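Local coordinates for protein maltose operon transcriptional repressor (Staphylococcus aureus subsp. aureus Mu50, PDB 3HCW) that probably represses transcription of a maltose operon, this C-terminal fragment having the periplasmic-binding-protein-like fold that in LacI-family repressors senses a small effector, at residues A[32-37]-A[252-257]; A[121-126]-A[151-156]; A[129-134]-A[160-165]. All blocks are in the same frame, centred on the assembly; numbering follows the deposited sequence.

How the contacts relate
The three contacts sit in two separate regions of a two-lobed chain. Contact 1 (32-37 with 252-257) joins an early helix to a late one, with its centre about 30 Å from that of contact 2 and about 39 Å from that of contact 3, on the opposite side of the chain's centre. Contacts 2 and 3 are neighbours, their centres about 10 Å apart, and build one region: contact 2 pairs the helices 115-129 and 144-159, and contact 3 pairs the strands 133-139 and 163-169 that follow them. They share a core, where F153 CZ lies 3.6 Å from L134 CB and V126 CG2 lies 3.6 Å from L134 CD2.

Contact 1: A[32-37]-A[252-257]; sequences LGISET and QQAGSA
G33 and Q252, whose CA atoms lie 4.4 Å apart, mark where helices 25-39 and 247-263 press together, the local axes approaching to 7.3 Å at a crossing angle of -40°. Having no side chains, G33 and G255 let the backbones come close: G33 faces the backbone N of Q252, and G255 lies against T37 CG2 and near I34 O. Q252 CA also makes a CA-H...O contact of 3.5 Å with G33 O.

T37 directs its CB at the other helix. Its CG2, anti to the backbone N (chi1 -68° for OG1), lies 3.6 Å from S256 N. The same rotation sets OG1 3.5 Å from Q252 CG, while giving a weak hydrogen bond back to G33 O. S256 OG turns back likewise to Q252 O, which S256 N reaches from the opposite face. On the side facing the sheet, small A254 meets I34 loosely; both touch I73 of strand 71-74, and A254 also strand 94-97. An early and a late helix thus pack together on one lobe, consistent with a periplasmic-binding-protein-like fold.

At the outer edge the extended Q252 chain carries NE2 to E36 OE1, a nearly straight bond of 3.1 Å (165°) that leaves in the amide plane but arrives from above the carboxylate. E36 OE2 is salt-bridged to R248. Close backbone packing thus ends in a polar edge where the charges of E36 and R248 probably offset each other.

Contact 2: A[121-126]-A[151-156]; sequences NLTRHV and QGFETV
T123 and V156 make the apolar heart of the contact, each directing its CB at the other helix. Their side chains slide past one another in opposite directions, T123 CG2 lying 3.9 Å from V156 CG1. That methyl of V156 stands anti to its own backbone N (chi1 171°), which carries it onward to the next residue, where it meets both R124 N and R124 CG at 3.8 Å. Only the aliphatic root of R124 takes part here; the guanidinium group, poorly ordered, is modelled in a salt bridge with E128. A beta-branched valine suits this place because it fills the space with compact bulk close to the backbone.

The helices 115-129 and 144-159 run broadly parallel, 37° apart, with axes 8.6 Å from each other. Helix 144-159 is the crossover helix of a beta-alpha-beta unit in this alpha/beta fold; helix 115-129, which comes before strand 133-139, lies beside it on the same face of the sheet.

The second kind of contact sets the T123 hydroxyl at the edge of the F153 ring. T123 OG1 approaches near the ring plane, 3.6 Å from F153 CD1, and is closer still to F153 CA at 3.4 Å. Its polar need is met within its own helix, by a hydrogen bond to S119 O, so a threonine can offer oxygen and methyl alike to an apolar neighbour. The F153 ring also meets the ring of F136 on strand 133-139.

Contact 3: A[129-134]-A[160-165]; sequences QGVDEL and FNLDYQ
L162 and L134 form the apolar centre with V131. L162 CD2 lies 3.8 Å from V131 CG2 and 3.9 Å from L134 CD1, crossing V131 at about a right angle and L134 obliquely. The branched leucine can thus touch two neighbours with one methyl, while its CG rests against D132 O. L134 goes deeper, against T123 of helix 115-129 and A157 of helix 144-159; a branched apolar side chain suits a place between two helices and the sheet. Y164 meets L134 through its CB, which packs on L134 CB; with CG between the backbone N and carbonyl carbon (chi1 68°), its ring leads away from strand 133-139 and packs on E154 and A157.

Around this core the backbones are paired in parallel, E133 with D163 and L134 with Y164. L134 N gives a hydrogen bond to D163 O at 2.9 Å, and Q165 N one to L134 O at 3.0 Å. CA-H...O contacts from E133 to D163 O and from Y164 to L134 O supplement them. Just before the pairing begins, a water bridges the backbones: it donates to D132 O (2.6 Å) and accepts from D163 N (2.9 Å).

On the other face E133 CG packs 3.8 Å from D163 CB. The E133 chain bends at chi2 (-107°), turning OE2 to Y164 CA and Q165 rather than to the D163 carboxylate, which probably limits repulsion; E133 OE1 is held by Q194, and D132 OD1 by the backbone N of K193. N161, with positive phi, ends helix 144-159 in a Schellman motif and turns the chain into its strand. Strand 133-139, helix 144-159 and strand 163-169 make a classic beta-alpha-beta unit, here at the edge of the parallel sheet of a periplasmic-binding-protein-like lobe.

Contact 1: A[32-37]-A[252-257]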
loop_
_atom_site.group_PDB
_atom_site.type_symbol
_atom_site.label_atom_id
_atom_site.label_comp_id
_atom_site.label_asym_id
_atom_site.label_seq_id
_atom_site.Cartn_x
_atom_site.Cartn_y
_atom_site.Cartn_z
ATOM N N LEU A 32 5.245 6.853 -8.771
ATOM C CA LEU A 32 6.506 6.188 -9.161
ATOM C C LEU A 32 6.766 6.261 -10.675
ATOM O O LEU A 32 7.884 6.566 -11.116
ATOM C CB LEU A 32 6.522 4.724 -8.694
ATOM C CG LEU A 32 7.781 3.888 -8.961
ATOM C CD1 LEU A 32 8.951 4.346 -8.102
ATOM C CD2 LEU A 32 7.511 2.421 -8.720
ATOM N N GLY A 33 5.730 5.984 -11.463
ATOM C CA GLY A 33 5.799 6.120 -12.907
ATOM C C GLY A 33 6.182 7.528 -13.331
ATOM O O GLY A 33 7.098 7.703 -14.142
ATOM N N ILE A 34 5.499 8.537 -12.775
ATOM C CA ILE A 34 5.828 9.928 -13.093
ATOM C C ILE A 34 7.257 10.300 -12.682
ATOM O O ILE A 34 8.019 10.823 -13.492
ATOM C CB ILE A 34 4.859 10.927 -12.426
ATOM C CG1 ILE A 34 3.459 10.789 -13.011
ATOM C CG2 ILE A 34 5.377 12.383 -12.607
ATOM C CD1 ILE A 34 2.372 11.119 -12.058
ATOM N N SER A 35 7.609 9.995 -11.436
ATOM C CA SER A 35 8.859 10.479 -10.848
ATOM C C SER A 35 10.105 9.893 -11.502
ATOM O O SER A 35 11.035 10.627 -11.799
ATOM C CB SER A 35 8.886 10.247 -9.336
ATOM O OG SER A 35 8.671 8.883 -9.038
ATOM N N GLU A 36 10.116 8.581 -11.739
ATOM C CA GLU A 36 11.285 7.950 -12.351
ATOM C C GLU A 36 11.545 8.473 -13.771
ATOM O O GLU A 36 12.693 8.670 -14.146
ATOM C CB GLU A 36 11.211 6.415 -12.292
ATOM C CG GLU A 36 10.314 5.737 -13.323
ATOM C CD GLU A 36 9.832 4.363 -12.874
ATOM O OE1 GLU A 36 8.672 4.007 -13.179
ATOM O OE2 GLU A 36 10.609 3.646 -12.208
ATOM N N THR A 37 10.479 8.735 -14.525
ATOM C CA THR A 37 10.575 9.309 -15.869
ATOM C C THR A 37 11.120 10.738 -15.807
ATOM O O THR A 37 12.097 11.060 -16.482
ATOM C CB THR A 37 9.205 9.256 -16.577
ATOM O OG1 THR A 37 8.884 7.888 -16.849
ATOM C CG2 THR A 37 9.188 10.071 -17.899
ATOM N N GLN A 252 4.303 6.904 -16.234
ATOM C CA GLN A 252 5.412 7.077 -17.173
ATOM C C GLN A 252 4.967 7.874 -18.395
ATOM O O GLN A 252 5.680 8.767 -18.831
ATOM C CB GLN A 252 6.003 5.729 -17.598
ATOM C CG GLN A 252 6.812 5.045 -16.508
ATOM C CD GLN A 252 7.219 3.621 -16.872
ATOM O OE1 GLN A 252 6.830 3.092 -17.913
ATOM N NE2 GLN A 252 8.014 2.997 -16.007
ATOM N N GLN A 253 3.786 7.553 -18.921
ATOM C CA GLN A 253 3.221 8.256 -20.084
ATOM C C GLN A 253 2.894 9.729 -19.785
ATOM O O GLN A 253 3.107 10.595 -20.627
ATOM C CB GLN A 253 1.971 7.538 -20.584
ATOM C CG GLN A 253 2.222 6.157 -21.194
ATOM C CD GLN A 253 2.896 6.222 -22.551
ATOM O OE1 GLN A 253 2.465 6.963 -23.440
ATOM N NE2 GLN A 253 3.957 5.444 -22.719
ATOM N N ALA A 254 2.392 10.003 -18.581
ATOM C CA ALA A 254 2.104 11.375 -18.165
ATOM C C ALA A 254 3.388 12.174 -18.003
ATOM O O ALA A 254 3.441 13.353 -18.371
ATOM C CB ALA A 254 1.308 11.388 -16.875
ATOM N N GLY A 255 4.411 11.512 -17.451
ATOM C CA GLY A 255 5.751 12.083 -17.287
ATOM C C GLY A 255 6.404 12.431 -18.612
ATOM O O GLY A 255 6.944 13.526 -18.779
ATOM N N SER A 256 6.339 11.499 -19.558
ATOM C CA SER A 256 6.818 11.737 -20.924
ATOM C C SER A 256 6.088 12.875 -21.632
ATOM O O SER A 256 6.732 13.719 -22.253
ATOM C CB SER A 256 6.720 10.460 -21.746
ATOM O OG SER A 256 7.630 9.498 -21.242
ATOM N N ALA A 257 4.754 12.894 -21.521
ATOM C CA ALA A 257 3.916 13.923 -22.156
ATOM C C ALA A 257 4.258 15.333 -21.687
ATOM O O ALA A 257 4.415 16.227 -22.505
ATOM C CB ALA A 257 2.435 13.651 -21.917
#

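Contact 2: A[121-126]-A[151-156]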
loop_
_atom_site.group_PDB
_atom_site.type_symbol
_atom_site.label_atom_id
_atom_site.label_comp_id
_atom_site.label_asym_id
_atom_site.label_seq_id
_atom_site.Cartn_x
_atom_site.Cartn_y
_atom_site.Cartn_z
ATOM N N ASN A 121 -15.311 -5.590 -19.872
ATOM C CA ASN A 121 -14.523 -6.813 -19.843
ATOM C C ASN A 121 -14.709 -7.582 -18.541
ATOM O O ASN A 121 -14.869 -8.806 -18.556
ATOM C CB ASN A 121 -13.034 -6.514 -20.043
ATOM C CG ASN A 121 -12.718 -6.082 -21.440
ATOM O OD1 ASN A 121 -13.471 -6.358 -22.361
ATOM N ND2 ASN A 121 -11.595 -5.384 -21.610
ATOM N N LEU A 122 -14.677 -6.861 -17.421
ATOM C CA LEU A 122 -14.852 -7.487 -16.114
ATOM C C LEU A 122 -16.273 -8.003 -15.945
ATOM O O LEU A 122 -16.459 -9.156 -15.522
ATOM C CB LEU A 122 -14.487 -6.527 -14.975
ATOM C CG LEU A 122 -14.441 -7.080 -13.546
ATOM C CD1 LEU A 122 -13.190 -7.909 -13.345
ATOM C CD2 LEU A 122 -14.482 -5.939 -12.526
ATOM N N THR A 123 -17.258 -7.166 -16.291
ATOM C CA THR A 123 -18.665 -7.538 -16.144
ATOM C C THR A 123 -18.990 -8.748 -17.028
ATOM O O THR A 123 -19.695 -9.640 -16.595
ATOM C CB THR A 123 -19.661 -6.360 -16.456
ATOM O OG1 THR A 123 -19.273 -5.170 -15.745
ATOM C CG2 THR A 123 -21.083 -6.728 -16.041
ATOM N N ARG A 124 -18.474 -8.771 -18.257
ATOM C CA ARG A 124 -18.669 -9.912 -19.172
ATOM C C ARG A 124 -18.134 -11.212 -18.587
ATOM O O ARG A 124 -18.811 -12.237 -18.638
ATOM C CB ARG A 124 -17.993 -9.663 -20.530
ATOM C CG ARG A 124 -18.942 -9.426 -21.693
ATOM C CD ARG A 124 -19.668 -10.711 -22.091
ATOM N NE ARG A 124 -18.943 -11.509 -23.080
ATOM C CZ ARG A 124 -19.288 -12.739 -23.462
ATOM N NH1 ARG A 124 -20.349 -13.342 -22.936
ATOM N NH2 ARG A 124 -18.562 -13.378 -24.372
ATOM N N HIS A 125 -16.927 -11.150 -18.029
ATOM C CA HIS A 125 -16.267 -12.323 -17.434
ATOM C C HIS A 125 -17.074 -12.996 -16.328
ATOM O O HIS A 125 -17.165 -14.240 -16.292
ATOM C CB HIS A 125 -14.874 -11.961 -16.913
ATOM C CG HIS A 125 -14.309 -12.970 -15.963
ATOM N ND1 HIS A 125 -13.816 -14.188 -16.379
ATOM C CD2 HIS A 125 -14.173 -12.950 -14.616
ATOM C CE1 HIS A 125 -13.395 -14.872 -15.333
ATOM N NE2 HIS A 125 -13.605 -14.145 -14.249
ATOM N N VAL A 126 -17.654 -12.191 -15.429
ATOM C CA VAL A 126 -18.470 -12.761 -14.350
ATOM C C VAL A 126 -19.736 -13.416 -14.895
ATOM O O VAL A 126 -20.162 -14.458 -14.389
ATOM C CB VAL A 126 -18.743 -11.785 -13.147
ATOM C CG1 VAL A 126 -17.442 -11.231 -12.611
ATOM C CG2 VAL A 126 -19.678 -10.652 -13.514
ATOM N N GLN A 151 -21.126 2.876 -16.101
ATOM C CA GLN A 151 -21.673 2.764 -17.461
ATOM C C GLN A 151 -21.338 1.431 -18.173
ATOM O O GLN A 151 -22.206 0.822 -18.793
ATOM C CB GLN A 151 -21.234 3.949 -18.326
ATOM C CG GLN A 151 -21.825 3.963 -19.751
ATOM C CD GLN A 151 -23.344 3.947 -19.760
ATOM O OE1 GLN A 151 -23.989 4.944 -19.423
ATOM N NE2 GLN A 151 -23.927 2.810 -20.150
ATOM N N GLY A 152 -20.092 0.979 -18.069
ATOM C CA GLY A 152 -19.692 -0.282 -18.687
ATOM C C GLY A 152 -20.373 -1.479 -18.048
ATOM O O GLY A 152 -20.682 -2.467 -18.717
ATOM N N PHE A 153 -20.605 -1.378 -16.743
ATOM C CA PHE A 153 -21.240 -2.429 -15.963
ATOM C C PHE A 153 -22.709 -2.568 -16.356
ATOM O O PHE A 153 -23.186 -3.678 -16.640
ATOM C CB PHE A 153 -21.109 -2.087 -14.469
ATOM C CG PHE A 153 -21.978 -2.913 -13.556
ATOM C CD1 PHE A 153 -21.564 -4.172 -13.137
ATOM C CD2 PHE A 153 -23.195 -2.410 -13.084
ATOM C CE1 PHE A 153 -22.358 -4.929 -12.271
ATOM C CE2 PHE A 153 -23.985 -3.150 -12.233
ATOM C CZ PHE A 153 -23.563 -4.410 -11.818
ATOM N N GLU A 154 -23.408 -1.431 -16.342
ATOM C CA GLU A 154 -24.817 -1.337 -16.689
ATOM C C GLU A 154 -25.091 -1.778 -18.124
ATOM O O GLU A 154 -26.146 -2.334 -18.408
ATOM C CB GLU A 154 -25.303 0.110 -16.527
ATOM C CG GLU A 154 -25.467 0.592 -15.098
ATOM C CD GLU A 154 -26.157 1.950 -15.037
ATOM O OE1 GLU A 154 -25.724 2.870 -15.759
ATOM O OE2 GLU A 154 -27.139 2.098 -14.282
ATOM N N THR A 155 -24.157 -1.493 -19.030
ATOM C CA THR A 155 -24.319 -1.868 -20.436
ATOM C C THR A 155 -24.230 -3.379 -20.661
ATOM O O THR A 155 -25.081 -3.927 -21.352
ATOM C CB THR A 155 -23.339 -1.117 -21.357
ATOM O OG1 THR A 155 -23.611 0.286 -21.297
ATOM C CG2 THR A 155 -23.497 -1.562 -22.796
ATOM N N VAL A 156 -23.245 -4.055 -20.065
ATOM C CA VAL A 156 -23.125 -5.519 -20.235
ATOM C C VAL A 156 -24.262 -6.249 -19.514
ATOM O O VAL A 156 -24.833 -7.214 -20.037
ATOM C CB VAL A 156 -21.742 -6.051 -19.802
ATOM C CG1 VAL A 156 -21.706 -7.568 -19.774
ATOM C CG2 VAL A 156 -20.704 -5.571 -20.753
#

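Contact 3: A[129-134]-A[160-165]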
loop_
_atom_site.group_PDB
_atom_site.type_symbol
_atom_site.label_atom_id
_atom_site.label_comp_id
_atom_site.label_asym_id
_atom_site.label_seq_id
_atom_site.Cartn_x
_atom_site.Cartn_y
_atom_site.Cartn_z
ATOM N N GLN A 129 -19.108 -16.874 -16.217
ATOM C CA GLN A 129 -19.063 -17.901 -15.170
ATOM C C GLN A 129 -20.467 -18.369 -14.777
ATOM O O GLN A 129 -20.630 -19.446 -14.208
ATOM C CB GLN A 129 -18.315 -17.398 -13.933
ATOM C CG GLN A 129 -16.929 -16.844 -14.207
ATOM C CD GLN A 129 -16.134 -17.700 -15.168
ATOM O OE1 GLN A 129 -15.880 -17.295 -16.302
ATOM N NE2 GLN A 129 -15.741 -18.889 -14.727
ATOM N N GLY A 130 -21.473 -17.551 -15.084
ATOM C CA GLY A 130 -22.866 -17.876 -14.794
ATOM C C GLY A 130 -23.388 -17.127 -13.587
ATOM O O GLY A 130 -23.138 -17.528 -12.455
ATOM N N VAL A 131 -24.102 -16.029 -13.825
ATOM C CA VAL A 131 -24.720 -15.268 -12.737
ATOM C C VAL A 131 -26.145 -14.878 -13.064
ATOM O O VAL A 131 -26.513 -14.744 -14.230
ATOM C CB VAL A 131 -23.947 -13.964 -12.375
ATOM C CG1 VAL A 131 -22.779 -14.262 -11.485
ATOM C CG2 VAL A 131 -23.518 -13.211 -13.614
ATOM N N ASP A 132 -26.939 -14.678 -12.022
ATOM C CA ASP A 132 -28.306 -14.230 -12.190
ATOM C C ASP A 132 -28.419 -12.738 -11.924
ATOM O O ASP A 132 -29.062 -12.021 -12.686
ATOM C CB ASP A 132 -29.245 -15.028 -11.277
ATOM C CG ASP A 132 -29.241 -16.520 -11.596
ATOM O OD1 ASP A 132 -28.843 -17.314 -10.719
ATOM O OD2 ASP A 132 -29.620 -16.897 -12.730
ATOM N N GLU A 133 -27.765 -12.280 -10.859
ATOM C CA GLU A 133 -27.884 -10.905 -10.397
ATOM C C GLU A 133 -26.507 -10.277 -10.137
ATOM O O GLU A 133 -25.596 -10.945 -9.665
ATOM C CB GLU A 133 -28.761 -10.869 -9.141
ATOM C CG GLU A 133 -29.541 -9.569 -8.927
ATOM C CD GLU A 133 -28.986 -8.705 -7.798
ATOM O OE1 GLU A 133 -28.810 -9.224 -6.671
ATOM O OE2 GLU A 133 -28.746 -7.500 -8.034
ATOM N N LEU A 134 -26.368 -8.992 -10.461
ATOM C CA LEU A 134 -25.105 -8.265 -10.303
ATOM C C LEU A 134 -25.239 -7.043 -9.392
ATOM O O LEU A 134 -26.268 -6.362 -9.395
ATOM C CB LEU A 134 -24.571 -7.826 -11.669
ATOM C CG LEU A 134 -24.279 -8.896 -12.727
ATOM C CD1 LEU A 134 -24.260 -8.308 -14.125
ATOM C CD2 LEU A 134 -22.972 -9.598 -12.425
ATOM N N PHE A 160 -27.174 -8.513 -21.527
ATOM C CA PHE A 160 -27.496 -9.901 -21.231
ATOM C C PHE A 160 -28.789 -10.026 -20.419
ATOM O O PHE A 160 -29.124 -11.119 -19.924
ATOM C CB PHE A 160 -26.305 -10.596 -20.568
ATOM C CG PHE A 160 -25.160 -10.862 -21.523
ATOM C CD1 PHE A 160 -24.964 -12.140 -22.058
ATOM C CD2 PHE A 160 -24.290 -9.839 -21.901
ATOM C CE1 PHE A 160 -23.916 -12.397 -22.938
ATOM C CE2 PHE A 160 -23.238 -10.081 -22.790
ATOM C CZ PHE A 160 -23.049 -11.364 -23.309
ATOM N N ASN A 161 -29.518 -8.902 -20.337
ATOM C CA ASN A 161 -30.821 -8.796 -19.646
ATOM C C ASN A 161 -30.792 -9.359 -18.221
ATOM O O ASN A 161 -31.638 -10.173 -17.831
ATOM C CB ASN A 161 -31.943 -9.439 -20.487
ATOM C CG ASN A 161 -33.327 -8.909 -20.136
ATOM O OD1 ASN A 161 -34.150 -9.629 -19.572
ATOM N ND2 ASN A 161 -33.591 -7.649 -20.472
ATOM N N LEU A 162 -29.786 -8.935 -17.463
ATOM C CA LEU A 162 -29.606 -9.361 -16.076
ATOM C C LEU A 162 -30.076 -8.296 -15.097
ATOM O O LEU A 162 -30.047 -7.097 -15.403
ATOM C CB LEU A 162 -28.138 -9.712 -15.808
ATOM C CG LEU A 162 -27.742 -11.194 -15.717
ATOM C CD1 LEU A 162 -28.180 -12.015 -16.922
ATOM C CD2 LEU A 162 -26.256 -11.323 -15.522
ATOM N N ASP A 163 -30.523 -8.744 -13.926
ATOM C CA ASP A 163 -30.899 -7.839 -12.855
ATOM C C ASP A 163 -29.643 -7.334 -12.183
ATOM O O ASP A 163 -28.698 -8.093 -11.953
ATOM C CB ASP A 163 -31.800 -8.531 -11.836
ATOM C CG ASP A 163 -33.172 -8.862 -12.401
ATOM O OD1 ASP A 163 -33.723 -9.921 -12.033
ATOM O OD2 ASP A 163 -33.698 -8.070 -13.216
ATOM N N TYR A 164 -29.631 -6.040 -11.890
ATOM C CA TYR A 164 -28.494 -5.417 -11.238
ATOM C C TYR A 164 -28.912 -4.254 -10.354
ATOM O O TYR A 164 -29.979 -3.671 -10.554
ATOM C CB TYR A 164 -27.452 -4.959 -12.263
ATOM C CG TYR A 164 -27.871 -3.802 -13.155
ATOM C CD1 TYR A 164 -27.658 -2.471 -12.762
ATOM C CD2 TYR A 164 -28.455 -4.032 -14.398
ATOM C CE1 TYR A 164 -28.033 -1.411 -13.576
ATOM C CE2 TYR A 164 -28.828 -2.971 -15.230
ATOM C CZ TYR A 164 -28.610 -1.666 -14.812
ATOM O OH TYR A 164 -28.970 -0.612 -15.630
ATOM N N GLN A 165 -28.039 -3.915 -9.403
ATOM C CA GLN A 165 -28.187 -2.728 -8.581
ATOM C C GLN A 165 -26.848 -1.988 -8.399
ATOM O O GLN A 165 -25.779 -2.585 -8.523
ATOM C CB GLN A 165 -28.794 -3.108 -7.233
ATOM C CG GLN A 165 -27.917 -3.991 -6.375
ATOM C CD GLN A 165 -28.494 -4.244 -5.010
ATOM O OE1 GLN A 165 -28.849 -5.377 -4.677
ATOM N NE2 GLN A 165 -28.594 -3.195 -4.200
HETATM O O HOH W 1 -31.372 -11.477 -13.737
#